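Dye-decolorizing peroxidase (Irpex lacteus, PDB 7D8M) binds heme b and probably acts as a peroxidase of the DyP type, the family named for decolorizing dyes. Local coordinates at residues 176-179 with 180-184. Sequence-based numbering, arbitrary orientation.
Sequences NPTI and PGFGT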
loop_
_atom_site.group_PDB
_atom_site.type_symbol
_atom_site.label_atom_id
_atom_site.label_comp_id
_atom_site.label_asym_id
_atom_site.label_seq_id
_atom_site.Cartn_x
_atom_site.Cartn_y
_atom_site.Cartn_z
ATOM N N ASN A 176 -9.834 -0.819 3.629
ATOM C CA ASN A 176 -9.161 0.469 3.744
ATOM C C ASN A 176 -9.989 1.367 4.641
ATOM O O ASN A 176 -11.224 1.297 4.616
ATOM C CB ASN A 176 -8.983 1.167 2.388
ATOM C CG ASN A 176 -7.865 0.586 1.589
ATOM O OD1 ASN A 176 -6.689 0.703 1.957
ATOM N ND2 ASN A 176 -8.218 -0.072 0.492
ATOM N N PRO A 177 -9.349 2.239 5.417
ATOM C CA PRO A 177 -10.113 3.150 6.270
ATOM C C PRO A 177 -10.855 4.179 5.436
ATOM O O PRO A 177 -10.494 4.478 4.296
ATOM C CB PRO A 177 -9.036 3.820 7.125
ATOM C CG PRO A 177 -7.850 3.871 6.189
ATOM C CD PRO A 177 -7.904 2.545 5.452
ATOM N N THR A 178 -11.915 4.721 6.024
ATOM C CA THR A 178 -12.595 5.874 5.464
ATOM C C THR A 178 -12.717 6.931 6.555
ATOM O O THR A 178 -12.187 6.771 7.660
ATOM C CB THR A 178 -13.957 5.494 4.877
ATOM O OG1 THR A 178 -14.445 6.585 4.076
ATOM C CG2 THR A 178 -14.941 5.175 5.985
ATOM N N ILE A 179 -13.392 8.030 6.239
ATOM C CA ILE A 179 -13.502 9.160 7.161
ATOM C C ILE A 179 -14.976 9.424 7.422
ATOM O O ILE A 179 -15.853 9.000 6.644
ATOM C CB ILE A 179 -12.773 10.414 6.619
ATOM C CG1 ILE A 179 -13.344 10.841 5.268
ATOM C CG2 ILE A 179 -11.282 10.159 6.508
ATOM C CD1 ILE A 179 -12.747 12.138 4.747
ATOM N N PRO A 180 -15.300 10.101 8.530
ATOM C CA PRO A 180 -16.702 10.429 8.822
ATOM C C PRO A 180 -17.338 11.271 7.722
ATOM O O PRO A 180 -16.723 12.185 7.177
ATOM C CB PRO A 180 -16.618 11.209 10.138
ATOM C CG PRO A 180 -15.355 10.749 10.770
ATOM C CD PRO A 180 -14.407 10.447 9.654
ATOM N N GLY A 181 -18.590 10.948 7.397
ATOM C CA GLY A 181 -19.351 11.726 6.447
ATOM C C GLY A 181 -19.102 11.408 4.992
ATOM O O GLY A 181 -19.829 11.922 4.130
ATOM N N PHE A 182 -18.110 10.581 4.679
ATOM C CA PHE A 182 -17.765 10.262 3.297
ATOM C C PHE A 182 -18.470 8.964 2.927
ATOM O O PHE A 182 -18.010 7.874 3.277
ATOM C CB PHE A 182 -16.255 10.151 3.128
ATOM C CG PHE A 182 -15.811 10.112 1.699
ATOM C CD1 PHE A 182 -16.001 11.210 0.874
ATOM C CD2 PHE A 182 -15.207 8.978 1.176
ATOM C CE1 PHE A 182 -15.593 11.185 -0.452
ATOM C CE2 PHE A 182 -14.794 8.944 -0.146
ATOM C CZ PHE A 182 -14.991 10.053 -0.965
ATOM N N GLY A 183 -19.588 9.082 2.217
ATOM C CA GLY A 183 -20.334 7.898 1.849
ATOM C C GLY A 183 -20.775 7.112 3.078
ATOM O O GLY A 183 -20.862 7.628 4.197
ATOM N N THR A 184 -21.043 5.827 2.852
ATOM C CA THR A 184 -21.474 4.934 3.919
ATOM C C THR A 184 -20.395 3.898 4.192
ATOM O O THR A 184 -19.993 3.172 3.268
ATOM C CB THR A 184 -22.788 4.241 3.560
ATOM O OG1 THR A 184 -23.755 5.222 3.171
ATOM C CG2 THR A 184 -23.311 3.453 4.757
HETATM O O HOH W 1 -16.510 5.623 2.409
HETATM O O HOH W 2 -18.024 7.377 5.856
#
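Ile179 and Phe182 are the first and last residues of a type II beta turn, and their side chains meet across it: CG1 of Ile179 lies 3.7 Å from CB of Phe182. Ile179 places CG1 between its backbone N and carbonyl carbon (chi1 59°), which brings that branch to the root of the phenylalanine side chain, at CB. The turn is closed by a weak hydrogen bond from Phe182 N to Ile179 O, long at 3.4 Å but fairly straight at 163°. Its corners suit the type: Pro180 fits the second position, its ring holding phi near the value needed there, and Gly181 takes the positive phi, 83°, that glycine adopts readily at the third. Thr178 reaches the ring at its edge, OG1 in the ring plane and 3.8 Å from CD2 of Phe182. Phe182 O is reached by two waters. One donates to this oxygen and is also hydrogen-bonded to OG1 of Thr178, the residue before the turn; the other lies within hydrogen-bonding distance of Ile179 O and Phe182 O, and may not serve both at once. The turn sits in the long loop between strand 147-156 and helix 194-197. Just before it, backbone hydrogen bonds join Thr178 to Ala190 and Val192, while Asn176 OD1 accepts one from Arg335 N; the ring of Phe9 meets that of Phe182. The heme lies about 12 Å from the Thr178 side chain, too far for direct contact. At the start of the turn Ile179 CB lies 3.4 Å from Pro180 CD, a closeness that follows largely from the peptide link between the two residues.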